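Local atomic coordinates of heme oxygenase (Leptospira interrogans, PDB entry 5KZL), a protein that catalyses the oxidative opening of heme, which in this enzyme family yields biliverdin, carbon monoxide and free iron. Residues T12-G17 with Q192-E197; A126-V131 with K199-L204. The protein carries 1 engineered substitution. One frame throughout, in Å; residues are numbered along the deposited sequence.

Contact 1: residues T12-G17 with Q192-E197; sequences TILREG and QSILAE. With HEM (protoporphyrin IX containing Fe), chain B.
Leu195 reaches from helix 188-210 into the side of helix 10-17, dividing its atoms among three residues there. Its CG stands anti to the backbone N (chi1 175°), which carries both methyls across to the other helix: CD2 touches Ile13 CG2 at 3.9 Å, and CD1 goes to Gly17. Having no side chain, Gly17 presents its CA directly to Leu195 CD1 at 3.7 Å, and the leucine methyl packs against the backbone. Ile13 turns its CG2 branch, not CG1, toward the partner, and its side chain runs obliquely across that of Leu195. Leu14 works from the neighbouring flank. Its CD2 rests on the backbone, 3.6 Å from Leu195 CA, and this methyl lies over the main chain where Ile194 joins Leu195. Leu14 CD2 also meets Ile194 CG2 at 4.2 Å. Gln192 bends at chi2 and brings NE2 to 4.1 Å from Ile13 CG2, a van der Waals contact at the exposed margin of the interface.

Arg15 leaves helix 10-17 on the side turned away from the partner helix. Its NH1 donates to heme O2A at 3.0 Å, while NE makes weak bonds to O1A and O2A; the propionate carboxyl carbon lies at the guanidinium edge, in plane. Segments 12-17 and 192-197 cross at -38°, and this apolar packing joins the short N-terminal helix, which carries the pocket residue Arg15, to the C-terminal helix of the all-helical heme oxygenase fold.

Contact 2: residues A126-V131 with K199-L204; sequences AAHSYV and KQVFLL. With HEM (protoporphyrin IX containing Fe), chain B.
Segments 126-131 and 199-204 cross at -54° with their axes 9.3 Å apart, His128 and Val201 having the nearest CA atoms. This is helix-on-helix packing in the all-alpha heme oxygenase fold, beside the heme pocket, to which Tyr130, Val131 and Phe202 belong. Val201, a compact beta-branched residue, fills the interface with both methyls. CG1 presses against Val131 CG1 at 3.7 Å, the two valine side chains running antiparallel, flank to flank. CG2 turns the other way and sits over the face of the His128 imidazole, 3.4 Å from the ring centroid and 9° off its normal, a CH-pi contact. The ring is flat enough to lie against a methyl and still polar at its rim: NE2 is hydrogen-bonded to Glu197 OE2 one turn back on helix 188-210, which should help to fix its rotation and satisfies this buried nitrogen.

Val131 faces Phe202 as well. With CG1 anti to the backbone N (chi1 178°), that methyl stands over the centre of the phenyl face, 3.8 Å from its centroid, in a second CH-pi contact. The same methyl touches heme CMB, and the compact valine thus packs between Val201, Phe202 and this corner of the porphyrin. Phe202 CE1 comes to 3.4 Å from heme CMB, the ring meeting this methyl obliquely.

Tyr130 makes its main contacts with the cofactor. Heme CMA lies over one ring face, displaced toward the rim, while propionate oxygen O1A is at the ring edge, in plane, and accepts a hydrogen bond from Tyr130 OH at 2.7 Å.

Overall arrangement
Contacts 1 and 2 have centres 9 Å apart and share helix 188-210, whose successive turns pack first on helix 10-17 and then on helix 125-151. Along the chain the order is 12-17, 126-131, 192-197, 199-204, so the segments of the two contacts alternate and the C-terminal helix ties both earlier helices together. Contact 1 lies nearer the surface; contact 2 is buried and lies nearer the centre of the chain (about 8 Å against 16 Å, between centres). Gly17 O and Lys199 NZ, 2.9 Å apart, probably make a further hydrogen bond between them. Both contacts hold residues of the heme pocket, and together they probably help to anchor one propionate.

Contact 1: residues T12-G17 with Q192-E197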
loop_
_atom_site.group_PDB
_atom_site.type_symbol
_atom_site.label_atom_id
_atom_site.label_comp_id
_atom_site.label_asym_id
_atom_site.label_seq_id
_atom_site.Cartn_x
_atom_site.Cartn_y
_atom_site.Cartn_z
ATOM N N THR A 12 8.491 13.712 8.640
ATOM C CA THR A 12 9.903 13.457 8.974
ATOM C C THR A 12 10.015 12.276 9.979
ATOM O O THR A 12 10.866 11.406 9.811
ATOM C CB THR A 12 10.535 14.768 9.482
ATOM O OG1 THR A 12 10.568 15.696 8.391
ATOM C CG2 THR A 12 11.944 14.589 10.036
ATOM N N ILE A 13 9.158 12.266 11.015
ATOM C CA ILE A 13 9.115 11.209 12.049
ATOM C C ILE A 13 8.926 9.834 11.397
ATOM O O ILE A 13 9.622 8.873 11.737
ATOM C CB ILE A 13 8.024 11.520 13.123
ATOM C CG1 ILE A 13 8.519 12.616 14.087
ATOM C CG2 ILE A 13 7.616 10.251 13.911
ATOM C CD1 ILE A 13 7.427 13.337 14.831
ATOM N N LEU A 14 7.975 9.751 10.458
ATOM C CA LEU A 14 7.686 8.513 9.749
ATOM C C LEU A 14 8.821 8.122 8.820
ATOM O O LEU A 14 9.192 6.963 8.806
ATOM C CB LEU A 14 6.353 8.620 8.981
ATOM C CG LEU A 14 5.106 8.819 9.838
ATOM C CD1 LEU A 14 3.836 8.898 8.965
ATOM C CD2 LEU A 14 4.972 7.710 10.872
ATOM N N ARG A 15 9.399 9.084 8.070
ATOM C CA ARG A 15 10.509 8.789 7.154
ATOM C C ARG A 15 11.742 8.259 7.913
ATOM O O ARG A 15 12.288 7.208 7.558
ATOM C CB ARG A 15 10.855 10.042 6.320
ATOM C CG ARG A 15 12.079 9.892 5.432
ATOM C CD ARG A 15 12.328 11.122 4.582
ATOM N NE ARG A 15 11.358 11.216 3.489
ATOM C CZ ARG A 15 11.312 12.209 2.608
ATOM N NH1 ARG A 15 10.402 12.205 1.642
ATOM N NH2 ARG A 15 12.160 13.228 2.700
ATOM N N GLU A 16 12.186 9.007 8.936
ATOM C CA GLU A 16 13.350 8.644 9.747
ATOM C C GLU A 16 13.079 7.397 10.586
ATOM O O GLU A 16 13.951 6.537 10.693
ATOM C CB GLU A 16 13.783 9.815 10.638
ATOM C CG GLU A 16 14.289 11.025 9.852
ATOM C CD GLU A 16 14.592 12.272 10.675
ATOM O OE1 GLU A 16 14.130 12.366 11.836
ATOM O OE2 GLU A 16 15.252 13.185 10.131
ATOM N N GLY A 17 11.882 7.303 11.163
ATOM C CA GLY A 17 11.516 6.176 12.014
ATOM C C GLY A 17 11.290 4.844 11.320
ATOM O O GLY A 17 11.305 3.809 11.989
ATOM N N GLN A 192 3.942 9.589 17.736
ATOM C CA GLN A 192 4.667 8.379 18.137
ATOM C C GLN A 192 3.821 7.123 17.949
ATOM O O GLN A 192 4.359 6.095 17.504
ATOM C CB GLN A 192 5.197 8.476 19.566
ATOM C CG GLN A 192 6.448 9.331 19.696
ATOM C CD GLN A 192 7.597 8.803 18.856
ATOM O OE1 GLN A 192 8.040 7.649 18.964
ATOM N NE2 GLN A 192 8.054 9.613 17.957
ATOM N N SER A 193 2.509 7.201 18.278
ATOM C CA SER A 193 1.566 6.085 18.090
ATOM C C SER A 193 1.406 5.817 16.586
ATOM O O SER A 193 1.336 4.648 16.166
ATOM C CB SER A 193 0.212 6.405 18.720
ATOM O OG SER A 193 0.301 6.537 20.132
ATOM N N ILE A 194 1.392 6.892 15.759
ATOM C CA ILE A 194 1.296 6.747 14.287
ATOM C C ILE A 194 2.575 6.061 13.768
ATOM O O ILE A 194 2.484 5.144 12.948
ATOM C CB ILE A 194 0.941 8.075 13.542
ATOM C CG1 ILE A 194 -0.474 8.590 13.973
ATOM C CG2 ILE A 194 0.969 7.871 11.997
ATOM C CD1 ILE A 194 -0.744 10.050 13.682
ATOM N N LEU A 195 3.754 6.447 14.303
ATOM C CA LEU A 195 5.017 5.775 13.947
ATOM C C LEU A 195 4.993 4.258 14.335
ATOM O O LEU A 195 5.359 3.411 13.519
ATOM C CB LEU A 195 6.223 6.520 14.580
ATOM C CG LEU A 195 7.608 5.893 14.408
ATOM C CD1 LEU A 195 7.982 5.706 12.920
ATOM C CD2 LEU A 195 8.669 6.714 15.147
ATOM N N ALA A 196 4.522 3.920 15.553
ATOM C CA ALA A 196 4.407 2.530 16.032
ATOM C C ALA A 196 3.491 1.718 15.092
ATOM O O ALA A 196 3.854 0.605 14.680
ATOM C CB ALA A 196 3.862 2.523 17.452
ATOM N N GLU A 197 2.373 2.329 14.642
ATOM C CA GLU A 197 1.480 1.657 13.690
ATOM C C GLU A 197 2.160 1.423 12.331
ATOM O O GLU A 197 2.068 0.315 11.794
ATOM C CB GLU A 197 0.132 2.372 13.542
ATOM C CG GLU A 197 -0.923 1.551 12.779
ATOM C CD GLU A 197 -1.351 0.227 13.398
ATOM O OE1 GLU A 197 -1.022 -0.006 14.582
ATOM O OE2 GLU A 197 -2.015 -0.578 12.702
HETATM C CHA HEM B . 9.750 5.313 -0.713
HETATM C CHB HEM B . 7.033 1.999 1.318
HETATM C CHC HEM B . 9.342 -1.314 -1.240
HETATM C CHD HEM B . 11.315 2.054 -3.810
HETATM C C1A HEM B . 8.816 4.693 0.043
HETATM C C2A HEM B . 8.019 5.363 1.028
HETATM C C3A HEM B . 7.281 4.422 1.610
HETATM C C4A HEM B . 7.578 3.204 0.999
HETATM C CMA HEM B . 6.271 4.606 2.674
HETATM C CAA HEM B . 8.001 6.836 1.352
HETATM C CBA HEM B . 9.178 7.271 2.254
HETATM C CGA HEM B . 9.010 8.676 2.661
HETATM O O1A HEM B . 8.888 8.963 3.812
HETATM O O2A HEM B . 8.990 9.527 1.787
HETATM C C1B HEM B . 7.437 0.774 0.815
HETATM C C2B HEM B . 6.940 -0.504 1.301
HETATM C C3B HEM B . 7.607 -1.418 0.570
HETATM C C4B HEM B . 8.503 -0.691 -0.341
HETATM C CMB HEM B . 5.899 -0.766 2.335
HETATM C CAB HEM B . 7.550 -2.825 0.597
HETATM C CBB HEM B . 6.981 -3.299 1.584
HETATM C C1C HEM B . 9.978 -0.736 -2.279
HETATM C C2C HEM B . 10.476 -1.391 -3.440
HETATM C C3C HEM B . 11.029 -0.408 -4.171
HETATM C C4C HEM B . 10.837 0.839 -3.475
HETATM C CMC HEM B . 10.383 -2.882 -3.766
HETATM C CAC HEM B . 11.684 -0.615 -5.442
HETATM C CBC HEM B . 11.835 0.349 -6.255
HETATM C C1D HEM B . 11.131 3.223 -3.102
HETATM C C2D HEM B . 11.746 4.515 -3.500
HETATM C C3D HEM B . 11.283 5.409 -2.664
HETATM C C4D HEM B . 10.407 4.681 -1.735
HETATM C CMD HEM B . 12.642 4.752 -4.665
HETATM C CAD HEM B . 11.654 6.866 -2.647
HETATM C CBD HEM B . 11.009 7.666 -3.717
HETATM C CGD HEM B . 11.372 9.115 -3.669
HETATM O O1D HEM B . 11.846 9.595 -2.711
HETATM O O2D HEM B . 11.138 9.770 -4.639
HETATM N NA HEM B . 8.516 3.391 0.109
HETATM N NB HEM B . 8.336 0.532 -0.075
HETATM N NC HEM B . 10.230 0.552 -2.356
HETATM N ND HEM B . 10.349 3.401 -2.059
HETATM FE FE HEM B . 9.394 2.005 -1.102
HETATM O O HOH W 1 7.725 2.131 -2.647
#

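Contact 2: residues A126-V131 with K199-L204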
loop_
_atom_site.group_PDB
_atom_site.type_symbol
_atom_site.label_atom_id
_atom_site.label_comp_id
_atom_site.label_asym_id
_atom_site.label_seq_id
_atom_site.Cartn_x
_atom_site.Cartn_y
_atom_site.Cartn_z
ATOM N N ALA A 126 -3.842 6.657 9.393
ATOM C CA ALA A 126 -2.851 7.553 8.777
ATOM C C ALA A 126 -1.574 6.765 8.476
ATOM O O ALA A 126 -0.951 7.000 7.447
ATOM C CB ALA A 126 -2.533 8.736 9.698
ATOM N N ALA A 127 -1.189 5.827 9.373
ATOM C CA ALA A 127 -0.005 4.962 9.218
ATOM C C ALA A 127 -0.137 4.026 8.019
ATOM O O ALA A 127 0.824 3.823 7.284
ATOM C CB ALA A 127 0.214 4.138 10.465
ATOM N N HIS A 128 -1.329 3.489 7.821
ATOM C CA HIS A 128 -1.693 2.601 6.731
ATOM C C HIS A 128 -1.639 3.332 5.385
ATOM O O HIS A 128 -1.033 2.824 4.436
ATOM C CB HIS A 128 -3.059 1.987 7.048
ATOM C CG HIS A 128 -2.978 0.966 8.148
ATOM N ND1 HIS A 128 -2.953 -0.384 7.875
ATOM C CD2 HIS A 128 -2.843 1.141 9.487
ATOM C CE1 HIS A 128 -2.870 -0.995 9.046
ATOM N NE2 HIS A 128 -2.776 -0.120 10.049
ATOM N N SER A 129 -2.235 4.543 5.328
ATOM C CA SER A 129 -2.170 5.445 4.180
ATOM C C SER A 129 -0.675 5.749 3.847
ATOM O O SER A 129 -0.256 5.534 2.716
ATOM C CB SER A 129 -2.909 6.739 4.495
ATOM O OG SER A 129 -2.606 7.682 3.485
ATOM N N TYR A 130 0.128 6.180 4.835
ATOM C CA TYR A 130 1.556 6.465 4.630
ATOM C C TYR A 130 2.338 5.274 4.051
ATOM O O TYR A 130 2.966 5.401 2.997
ATOM C CB TYR A 130 2.230 6.967 5.945
ATOM C CG TYR A 130 3.748 7.018 5.860
ATOM C CD1 TYR A 130 4.398 8.080 5.234
ATOM C CD2 TYR A 130 4.533 5.999 6.396
ATOM C CE1 TYR A 130 5.795 8.115 5.126
ATOM C CE2 TYR A 130 5.926 6.006 6.260
ATOM C CZ TYR A 130 6.555 7.090 5.667
ATOM O OH TYR A 130 7.929 7.096 5.539
ATOM N N VAL A 131 2.347 4.145 4.768
ATOM C CA VAL A 131 3.150 2.979 4.405
ATOM C C VAL A 131 2.788 2.473 3.032
ATOM O O VAL A 131 3.677 2.323 2.208
ATOM C CB VAL A 131 3.147 1.855 5.477
ATOM C CG1 VAL A 131 3.971 0.667 5.008
ATOM C CG2 VAL A 131 3.691 2.374 6.804
ATOM N N LYS A 199 5.333 0.972 11.691
ATOM C CA LYS A 199 6.246 -0.172 11.838
ATOM C C LYS A 199 5.512 -1.515 11.740
ATOM O O LYS A 199 6.008 -2.448 11.080
ATOM C CB LYS A 199 7.014 -0.074 13.150
ATOM C CG LYS A 199 7.995 1.091 13.156
ATOM C CD LYS A 199 8.618 1.237 14.530
ATOM C CE LYS A 199 9.611 2.357 14.557
ATOM N NZ LYS A 199 10.957 1.876 14.155
ATOM N N GLN A 200 4.313 -1.593 12.356
ATOM C CA GLN A 200 3.449 -2.776 12.335
ATOM C C GLN A 200 3.003 -3.056 10.899
ATOM O O GLN A 200 3.011 -4.215 10.468
ATOM C CB GLN A 200 2.200 -2.530 13.207
ATOM C CG GLN A 200 2.178 -3.259 14.534
ATOM C CD GLN A 200 2.329 -4.743 14.382
ATOM O OE1 GLN A 200 1.427 -5.483 13.954
ATOM N NE2 GLN A 200 3.507 -5.184 14.689
ATOM N N VAL A 201 2.648 -2.002 10.158
ATOM C CA VAL A 201 2.215 -2.133 8.751
ATOM C C VAL A 201 3.368 -2.710 7.927
ATOM O O VAL A 201 3.123 -3.636 7.156
ATOM C CB VAL A 201 1.654 -0.823 8.121
ATOM C CG1 VAL A 201 1.158 -1.065 6.695
ATOM C CG2 VAL A 201 0.530 -0.245 8.966
ATOM N N PHE A 202 4.613 -2.194 8.097
ATOM C CA PHE A 202 5.754 -2.753 7.360
ATOM C C PHE A 202 5.877 -4.243 7.657
ATOM O O PHE A 202 6.071 -5.030 6.733
ATOM C CB PHE A 202 7.089 -2.038 7.681
ATOM C CG PHE A 202 7.369 -0.833 6.811
ATOM C CD1 PHE A 202 7.871 -0.982 5.519
ATOM C CD2 PHE A 202 7.157 0.455 7.292
ATOM C CE1 PHE A 202 8.109 0.141 4.709
ATOM C CE2 PHE A 202 7.402 1.573 6.491
ATOM C CZ PHE A 202 7.858 1.415 5.202
ATOM N N LEU A 203 5.703 -4.632 8.944
ATOM C CA LEU A 203 5.782 -6.048 9.333
ATOM C C LEU A 203 4.683 -6.882 8.663
ATOM O O LEU A 203 4.944 -8.022 8.233
ATOM C CB LEU A 203 5.668 -6.174 10.860
ATOM C CG LEU A 203 6.127 -7.527 11.419
ATOM C CD1 LEU A 203 7.689 -7.650 11.390
ATOM C CD2 LEU A 203 5.603 -7.729 12.832
ATOM N N LEU A 204 3.464 -6.310 8.551
ATOM C CA LEU A 204 2.340 -7.039 7.931
ATOM C C LEU A 204 2.597 -7.245 6.441
ATOM O O LEU A 204 2.284 -8.312 5.924
ATOM C CB LEU A 204 1.001 -6.347 8.193
ATOM C CG LEU A 204 0.493 -6.437 9.670
ATOM C CD1 LEU A 204 -0.530 -5.350 9.952
ATOM C CD2 LEU A 204 -0.143 -7.771 9.947
HETATM C CHA HEM B . 9.750 5.313 -0.713
HETATM C CHB HEM B . 7.033 1.999 1.318
HETATM C CHC HEM B . 9.342 -1.314 -1.240
HETATM C CHD HEM B . 11.315 2.054 -3.810
HETATM C C1A HEM B . 8.816 4.693 0.043
HETATM C C2A HEM B . 8.019 5.363 1.028
HETATM C C3A HEM B . 7.281 4.422 1.610
HETATM C C4A HEM B . 7.578 3.204 0.999
HETATM C CMA HEM B . 6.271 4.606 2.674
HETATM C CAA HEM B . 8.001 6.836 1.352
HETATM C CBA HEM B . 9.178 7.271 2.254
HETATM C CGA HEM B . 9.010 8.676 2.661
HETATM O O1A HEM B . 8.888 8.963 3.812
HETATM O O2A HEM B . 8.990 9.527 1.787
HETATM C C1B HEM B . 7.437 0.774 0.815
HETATM C C2B HEM B . 6.940 -0.504 1.301
HETATM C C3B HEM B . 7.607 -1.418 0.570
HETATM C C4B HEM B . 8.503 -0.691 -0.341
HETATM C CMB HEM B . 5.899 -0.766 2.335
HETATM C CAB HEM B . 7.550 -2.825 0.597
HETATM C CBB HEM B . 6.981 -3.299 1.584
HETATM C C1C HEM B . 9.978 -0.736 -2.279
HETATM C C2C HEM B . 10.476 -1.391 -3.440
HETATM C C3C HEM B . 11.029 -0.408 -4.171
HETATM C C4C HEM B . 10.837 0.839 -3.475
HETATM C CMC HEM B . 10.383 -2.882 -3.766
HETATM C CAC HEM B . 11.684 -0.615 -5.442
HETATM C CBC HEM B . 11.835 0.349 -6.255
HETATM C C1D HEM B . 11.131 3.223 -3.102
HETATM C C2D HEM B . 11.746 4.515 -3.500
HETATM C C3D HEM B . 11.283 5.409 -2.664
HETATM C C4D HEM B . 10.407 4.681 -1.735
HETATM C CMD HEM B . 12.642 4.752 -4.665
HETATM C CAD HEM B . 11.654 6.866 -2.647
HETATM C CBD HEM B . 11.009 7.666 -3.717
HETATM C CGD HEM B . 11.372 9.115 -3.669
HETATM O O1D HEM B . 11.846 9.595 -2.711
HETATM O O2D HEM B . 11.138 9.770 -4.639
HETATM N NA HEM B . 8.516 3.391 0.109
HETATM N NB HEM B . 8.336 0.532 -0.075
HETATM N NC HEM B . 10.230 0.552 -2.356
HETATM N ND HEM B . 10.349 3.401 -2.059
HETATM FE FE HEM B . 9.394 2.005 -1.102
HETATM O O HOH W 1 7.725 2.131 -2.647
#